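Glutamine amidotransferase type-2 domain-containing protein (Pseudomonas aeruginosa PAO1, PDB 1TE5) is a predicted class-II glutamine amidotransferase of the Ntn-hydrolase clan, probably releasing ammonia from glutamine for transfer to an acceptor not yet identified. Local coordinates at residues D178-T192 / E233-W247. Sequence-based numbering, arbitrary orientation.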
loop_
_atom_site.group_PDB
_atom_site.type_symbol
_atom_site.label_atom_id
_atom_site.label_comp_id
_atom_site.label_asym_id
_atom_site.label_seq_id
_atom_site.Cartn_x
_atom_site.Cartn_y
_atom_site.Cartn_z
ATOM N N ASP A 178 -0.093 -15.241 5.434
ATOM C CA ASP A 178 -0.247 -16.695 5.525
ATOM C C ASP A 178 -1.563 -16.974 6.246
ATOM O O ASP A 178 -2.551 -17.405 5.651
ATOM C CB ASP A 178 0.893 -17.339 6.353
ATOM C CG ASP A 178 2.220 -17.415 5.608
ATOM O OD1 ASP A 178 3.271 -17.450 6.295
ATOM O OD2 ASP A 178 2.217 -17.474 4.363
ATOM N N TRP A 179 -1.509 -16.805 7.559
ATOM C CA TRP A 179 -2.642 -17.018 8.426
ATOM C C TRP A 179 -3.427 -15.734 8.616
ATOM O O TRP A 179 -2.923 -14.636 8.380
ATOM C CB TRP A 179 -2.158 -17.528 9.785
ATOM C CG TRP A 179 -0.952 -16.792 10.294
ATOM C CD1 TRP A 179 0.355 -17.168 10.157
ATOM C CD2 TRP A 179 -0.940 -15.522 10.964
ATOM N NE1 TRP A 179 1.179 -16.205 10.697
ATOM C CE2 TRP A 179 0.409 -15.186 11.196
ATOM C CE3 TRP A 179 -1.936 -14.632 11.378
ATOM C CZ2 TRP A 179 0.784 -14.003 11.824
ATOM C CZ3 TRP A 179 -1.561 -13.455 11.999
ATOM C CH2 TRP A 179 -0.213 -13.150 12.214
ATOM N N LEU A 180 -4.642 -15.882 9.116
ATOM C CA LEU A 180 -5.504 -14.750 9.363
ATOM C C LEU A 180 -6.026 -14.900 10.771
ATOM O O LEU A 180 -6.845 -15.770 11.040
ATOM C CB LEU A 180 -6.655 -14.744 8.351
ATOM C CG LEU A 180 -7.770 -13.700 8.433
ATOM C CD1 LEU A 180 -7.239 -12.360 8.862
ATOM C CD2 LEU A 180 -8.421 -13.595 7.074
ATOM N N PHE A 181 -5.490 -14.099 11.679
ATOM C CA PHE A 181 -5.893 -14.114 13.072
ATOM C C PHE A 181 -7.176 -13.308 13.244
ATOM O O PHE A 181 -7.295 -12.186 12.761
ATOM C CB PHE A 181 -4.780 -13.536 13.941
ATOM C CG PHE A 181 -5.098 -13.507 15.408
ATOM C CD1 PHE A 181 -5.281 -12.297 16.066
ATOM C CD2 PHE A 181 -5.183 -14.683 16.137
ATOM C CE1 PHE A 181 -5.541 -12.256 17.426
ATOM C CE2 PHE A 181 -5.445 -14.652 17.506
ATOM C CZ PHE A 181 -5.623 -13.435 18.148
ATOM N N THR A 182 -8.163 -13.875 13.950
ATOM C CA THR A 182 -9.400 -13.122 14.250
ATOM C C THR A 182 -9.567 -13.080 15.768
ATOM O O THR A 182 -9.124 -13.964 16.512
ATOM C CB THR A 182 -10.723 -13.706 13.678
ATOM O OG1 THR A 182 -11.125 -14.863 14.419
ATOM C CG2 THR A 182 -10.543 -14.076 12.261
ATOM N N PHE A 183 -10.184 -12.024 16.221
ATOM C CA PHE A 183 -10.469 -11.797 17.636
ATOM C C PHE A 183 -11.815 -11.104 17.754
ATOM O O PHE A 183 -12.045 -10.069 17.128
ATOM C CB PHE A 183 -9.389 -10.949 18.319
ATOM C CG PHE A 183 -9.564 -10.839 19.817
ATOM C CD1 PHE A 183 -9.073 -11.830 20.658
ATOM C CD2 PHE A 183 -10.240 -9.760 20.383
ATOM C CE1 PHE A 183 -9.255 -11.748 22.033
ATOM C CE2 PHE A 183 -10.424 -9.671 21.753
ATOM C CZ PHE A 183 -9.932 -10.665 22.579
ATOM N N CYS A 184 -12.699 -11.671 18.564
ATOM C CA CYS A 184 -14.026 -11.113 18.762
ATOM C C CYS A 184 -14.217 -10.567 20.168
ATOM O O CYS A 184 -13.822 -11.193 21.151
ATOM C CB CYS A 184 -15.071 -12.181 18.477
ATOM S SG CYS A 184 -16.725 -11.742 18.991
ATOM N N SER A 185 -14.805 -9.381 20.252
ATOM C CA SER A 185 -15.069 -8.732 21.533
ATOM C C SER A 185 -16.562 -8.427 21.606
ATOM O O SER A 185 -17.217 -8.657 22.628
ATOM C CB SER A 185 -14.274 -7.429 21.637
ATOM O OG SER A 185 -13.452 -7.413 22.790
ATOM N N SER A 186 -17.082 -7.901 20.500
ATOM C CA SER A 186 -18.479 -7.527 20.357
ATOM C C SER A 186 -19.168 -8.606 19.535
ATOM O O SER A 186 -19.859 -9.471 20.073
ATOM C CB SER A 186 -18.566 -6.176 19.638
ATOM O OG SER A 186 -19.904 -5.719 19.535
ATOM N N LYS A 187 -18.972 -8.549 18.225
ATOM C CA LYS A 187 -19.553 -9.526 17.328
ATOM C C LYS A 187 -18.679 -9.735 16.110
ATOM O O LYS A 187 -18.051 -8.804 15.602
ATOM C CB LYS A 187 -20.964 -9.122 16.898
ATOM C CG LYS A 187 -21.124 -7.668 16.480
ATOM C CD LYS A 187 -22.388 -7.429 15.647
ATOM C CE LYS A 187 -23.667 -7.942 16.311
ATOM N NZ LYS A 187 -23.859 -9.424 16.202
ATOM N N LEU A 188 -18.646 -10.980 15.657
ATOM C CA LEU A 188 -17.871 -11.396 14.498
ATOM C C LEU A 188 -18.452 -12.754 14.119
ATOM O O LEU A 188 -18.981 -13.461 14.968
ATOM C CB LEU A 188 -16.395 -11.532 14.882
ATOM C CG LEU A 188 -15.387 -11.639 13.744
ATOM C CD1 LEU A 188 -15.382 -10.342 12.943
ATOM C CD2 LEU A 188 -14.015 -11.927 14.322
ATOM N N ALA A 189 -18.380 -13.112 12.850
ATOM C CA ALA A 189 -18.924 -14.384 12.408
ATOM C C ALA A 189 -18.137 -14.913 11.218
ATOM O O ALA A 189 -17.326 -14.190 10.628
ATOM C CB ALA A 189 -20.394 -14.206 12.031
ATOM N N TYR A 190 -18.384 -16.167 10.845
ATOM C CA TYR A 190 -17.690 -16.758 9.708
ATOM C C TYR A 190 -18.454 -17.914 9.081
ATOM O O TYR A 190 -19.431 -18.405 9.640
ATOM C CB TYR A 190 -16.287 -17.230 10.125
ATOM C CG TYR A 190 -16.269 -18.330 11.175
ATOM C CD1 TYR A 190 -16.354 -19.678 10.805
ATOM C CD2 TYR A 190 -16.148 -18.025 12.534
ATOM C CE1 TYR A 190 -16.318 -20.696 11.764
ATOM C CE2 TYR A 190 -16.108 -19.039 13.501
ATOM C CZ TYR A 190 -16.193 -20.370 13.107
ATOM O OH TYR A 190 -16.144 -21.369 14.059
ATOM N N ILE A 191 -18.026 -18.309 7.890
ATOM C CA ILE A 191 -18.624 -19.438 7.196
ATOM C C ILE A 191 -17.612 -20.066 6.243
ATOM O O ILE A 191 -17.050 -19.385 5.382
ATOM C CB ILE A 191 -19.920 -19.063 6.433
ATOM C CG1 ILE A 191 -20.546 -20.327 5.832
ATOM C CG2 ILE A 191 -19.632 -18.047 5.328
ATOM C CD1 ILE A 191 -21.900 -20.106 5.224
ATOM N N THR A 192 -17.372 -21.362 6.418
ATOM C CA THR A 192 -16.428 -22.078 5.578
ATOM C C THR A 192 -17.193 -22.791 4.486
ATOM O O THR A 192 -18.197 -23.445 4.755
ATOM C CB THR A 192 -15.656 -23.130 6.378
ATOM O OG1 THR A 192 -15.138 -22.544 7.576
ATOM C CG2 THR A 192 -14.506 -23.685 5.553
ATOM N N GLU A 233 -26.556 -20.009 7.226
ATOM C CA GLU A 233 -26.428 -21.370 6.726
ATOM C C GLU A 233 -25.503 -22.043 7.727
ATOM O O GLU A 233 -25.938 -22.576 8.752
ATOM C CB GLU A 233 -25.755 -21.377 5.355
ATOM C CG GLU A 233 -26.078 -20.204 4.473
ATOM C CD GLU A 233 -25.244 -20.208 3.219
ATOM O OE1 GLU A 233 -25.265 -21.230 2.494
ATOM O OE2 GLU A 233 -24.549 -19.196 2.967
ATOM N N ASN A 234 -24.214 -21.987 7.410
ATOM C CA ASN A 234 -23.164 -22.536 8.245
ATOM C C ASN A 234 -22.493 -21.375 8.955
ATOM O O ASN A 234 -21.358 -21.491 9.418
ATOM C CB ASN A 234 -22.135 -23.282 7.400
ATOM C CG ASN A 234 -22.531 -24.711 7.138
ATOM O OD1 ASN A 234 -23.411 -24.983 6.321
ATOM N ND2 ASN A 234 -21.887 -25.640 7.840
ATOM N N TRP A 235 -23.182 -20.237 8.990
ATOM C CA TRP A 235 -22.646 -19.061 9.655
ATOM C C TRP A 235 -22.544 -19.297 11.147
ATOM O O TRP A 235 -23.554 -19.394 11.847
ATOM C CB TRP A 235 -23.496 -17.817 9.380
ATOM C CG TRP A 235 -23.179 -17.133 8.079
ATOM C CD1 TRP A 235 -23.849 -17.267 6.903
ATOM C CD2 TRP A 235 -22.125 -16.190 7.836
ATOM N NE1 TRP A 235 -23.285 -16.468 5.940
ATOM C CE2 TRP A 235 -22.225 -15.795 6.483
ATOM C CE3 TRP A 235 -21.104 -15.639 8.627
ATOM C CZ2 TRP A 235 -21.346 -14.873 5.903
ATOM C CZ3 TRP A 235 -20.226 -14.720 8.047
ATOM C CH2 TRP A 235 -20.355 -14.349 6.698
ATOM N N THR A 236 -21.313 -19.424 11.616
ATOM C CA THR A 236 -21.041 -19.631 13.022
ATOM C C THR A 236 -20.810 -18.260 13.655
ATOM O O THR A 236 -20.078 -17.430 13.106
ATOM C CB THR A 236 -19.801 -20.519 13.198
ATOM O OG1 THR A 236 -20.062 -21.815 12.645
ATOM C CG2 THR A 236 -19.441 -20.657 14.657
ATOM N N LEU A 237 -21.478 -17.995 14.774
ATOM C CA LEU A 237 -21.321 -16.722 15.463
ATOM C C LEU A 237 -20.302 -16.819 16.597
ATOM O O LEU A 237 -20.332 -17.751 17.406
ATOM C CB LEU A 237 -22.668 -16.227 15.997
ATOM C CG LEU A 237 -23.807 -16.042 14.983
ATOM C CD1 LEU A 237 -25.046 -15.498 15.673
ATOM C CD2 LEU A 237 -23.384 -15.105 13.877
ATOM N N GLN A 238 -19.365 -15.882 16.613
ATOM C CA GLN A 238 -18.335 -15.843 17.637
ATOM C C GLN A 238 -18.785 -15.018 18.842
ATOM O O GLN A 238 -19.506 -14.023 18.701
ATOM C CB GLN A 238 -17.032 -15.265 17.074
ATOM C CG GLN A 238 -16.332 -16.135 16.041
ATOM C CD GLN A 238 -15.020 -15.539 15.568
ATOM O OE1 GLN A 238 -14.763 -15.461 14.370
ATOM N NE2 GLN A 238 -14.180 -15.120 16.507
ATOM N N GLN A 239 -18.369 -15.460 20.027
ATOM C CA GLN A 239 -18.688 -14.787 21.287
ATOM C C GLN A 239 -17.506 -13.931 21.745
ATOM O O GLN A 239 -16.389 -14.066 21.248
ATOM C CB GLN A 239 -18.969 -15.826 22.373
ATOM C CG GLN A 239 -19.930 -16.928 21.976
ATOM C CD GLN A 239 -19.672 -18.212 22.746
ATOM O OE1 GLN A 239 -19.724 -19.309 22.183
ATOM N NE2 GLN A 239 -19.362 -18.080 24.036
ATOM N N SER A 240 -17.756 -13.102 22.746
ATOM C CA SER A 240 -16.733 -12.235 23.304
ATOM C C SER A 240 -15.565 -13.062 23.856
ATOM O O SER A 240 -15.771 -14.033 24.594
ATOM C CB SER A 240 -17.351 -11.374 24.410
ATOM O OG SER A 240 -16.431 -10.443 24.952
ATOM N N GLY A 241 -14.349 -12.688 23.461
ATOM C CA GLY A 241 -13.149 -13.371 23.927
ATOM C C GLY A 241 -12.637 -14.485 23.037
ATOM O O GLY A 241 -11.536 -15.008 23.255
ATOM N N GLU A 242 -13.436 -14.859 22.044
ATOM C CA GLU A 242 -13.063 -15.929 21.130
ATOM C C GLU A 242 -12.185 -15.489 19.967
ATOM O O GLU A 242 -12.483 -14.526 19.256
ATOM C CB GLU A 242 -14.304 -16.647 20.603
ATOM C CG GLU A 242 -15.239 -17.122 21.707
ATOM C CD GLU A 242 -16.271 -18.126 21.226
ATOM O OE1 GLU A 242 -16.587 -18.139 20.016
ATOM O OE2 GLU A 242 -16.765 -18.909 22.069
ATOM N N TRP A 243 -11.090 -16.214 19.794
ATOM C CA TRP A 243 -10.152 -15.953 18.726
ATOM C C TRP A 243 -10.056 -17.205 17.883
ATOM O O TRP A 243 -10.374 -18.294 18.343
ATOM C CB TRP A 243 -8.780 -15.595 19.303
ATOM C CG TRP A 243 -8.201 -16.634 20.239
ATOM C CD1 TRP A 243 -8.322 -16.670 21.602
ATOM C CD2 TRP A 243 -7.385 -17.759 19.883
ATOM N NE1 TRP A 243 -7.633 -17.739 22.114
ATOM C CE2 TRP A 243 -7.051 -18.429 21.079
ATOM C CE3 TRP A 243 -6.909 -18.269 18.665
ATOM C CZ2 TRP A 243 -6.251 -19.582 21.095
ATOM C CZ3 TRP A 243 -6.112 -19.417 18.682
ATOM C CH2 TRP A 243 -5.797 -20.060 19.889
ATOM N N VAL A 244 -9.660 -17.046 16.629
ATOM C CA VAL A 244 -9.508 -18.176 15.728
ATOM C C VAL A 244 -8.333 -17.874 14.815
ATOM O O VAL A 244 -8.109 -16.723 14.445
ATOM C CB VAL A 244 -10.774 -18.414 14.855
ATOM C CG1 VAL A 244 -10.553 -19.587 13.931
ATOM C CG2 VAL A 244 -11.993 -18.690 15.723
ATOM N N LEU A 245 -7.519 -18.883 14.542
ATOM C CA LEU A 245 -6.398 -18.696 13.643
ATOM C C LEU A 245 -6.726 -19.507 12.414
ATOM O O LEU A 245 -6.976 -20.720 12.498
ATOM C CB LEU A 245 -5.078 -19.167 14.259
ATOM C CG LEU A 245 -3.837 -18.769 13.448
ATOM C CD1 LEU A 245 -3.785 -17.258 13.271
ATOM C CD2 LEU A 245 -2.583 -19.263 14.139
ATOM N N TRP A 246 -6.793 -18.807 11.289
ATOM C CA TRP A 246 -7.097 -19.403 10.007
ATOM C C TRP A 246 -5.838 -19.485 9.180
ATOM O O TRP A 246 -4.863 -18.783 9.437
ATOM C CB TRP A 246 -8.116 -18.543 9.258
ATOM C CG TRP A 246 -9.408 -18.435 9.951
ATOM C CD1 TRP A 246 -9.795 -17.461 10.825
ATOM C CD2 TRP A 246 -10.496 -19.352 9.858
ATOM N NE1 TRP A 246 -11.061 -17.719 11.284
ATOM C CE2 TRP A 246 -11.518 -18.875 10.704
ATOM C CE3 TRP A 246 -10.710 -20.538 9.139
ATOM C CZ2 TRP A 246 -12.746 -19.543 10.855
ATOM C CZ3 TRP A 246 -11.932 -21.203 9.287
ATOM C CH2 TRP A 246 -12.933 -20.700 10.140
ATOM N N TRP A 247 -5.873 -20.368 8.196
ATOM C CA TRP A 247 -4.777 -20.571 7.268
ATOM C C TRP A 247 -5.307 -21.614 6.305
ATOM O O TRP A 247 -5.703 -22.708 6.727
ATOM C CB TRP A 247 -3.517 -21.072 7.991
ATOM C CG TRP A 247 -2.267 -20.973 7.160
ATOM C CD1 TRP A 247 -2.189 -20.687 5.826
ATOM C CD2 TRP A 247 -0.917 -21.138 7.610
ATOM N NE1 TRP A 247 -0.878 -20.660 5.418
ATOM C CE2 TRP A 247 -0.078 -20.938 6.493
ATOM C CE3 TRP A 247 -0.338 -21.439 8.848
ATOM C CZ2 TRP A 247 1.315 -21.023 6.579
ATOM C CZ3 TRP A 247 1.045 -21.519 8.932
ATOM C CH2 TRP A 247 1.854 -21.316 7.804
HETATM O O HOH W 1 0.321 -19.095 2.907
HETATM O O HOH W 2 -12.818 -16.447 12.879
HETATM O O HOH W 3 -20.899 -12.555 17.049
HETATM O O HOH W 4 -19.039 -22.933 8.691
#
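Strands 180-183 and 243-247 pair antiparallel through reciprocal backbone bonds between L180 and W246 and between T182 and V244. Past them, C184 N bonds to E242 O and G241 N to C184 O at the type II turn 239-242, where S240 OG, also held by R165 NH2 of helix 150-165, donates to an in-plane lone pair of S185 O (3.0 Å). Beyond the bends the same two segments pair again, Y190 and T236 exchanging both backbone bonds.

The Y190 and W246 rings meet between the two pairings. The W246 edge points at one face of Y190 in a T-shaped stack, planes 70° apart and CZ2 3.6 Å from Y190 CD1, while T236 CB covers the opposite face. With its CG between backbone N and carbonyl carbon (chi1 63°), the Y190 ring is clasped between them. At the outer ends, I191 CG2 sits over W235, 3.8 Å from the centroid of its six-membered ring, at one, and W179 turns an edge to W247 at the other.

A water links the pairings: it accepts from W246 NE1 (2.7 Å), donates to Q238 OE1 (2.6 Å) and hydrogen-bonds T182 OG1.

The segments thus run through both large sheets, as suits the Ntn sandwich: 180-183 lies between 171-175 and 243-247, and 188-194 between 220-225 and edge strand 236-238. T182 and W246 face I224 of the other sheet, whereas W179 and L245 pack outward on V150 of helix 150-165.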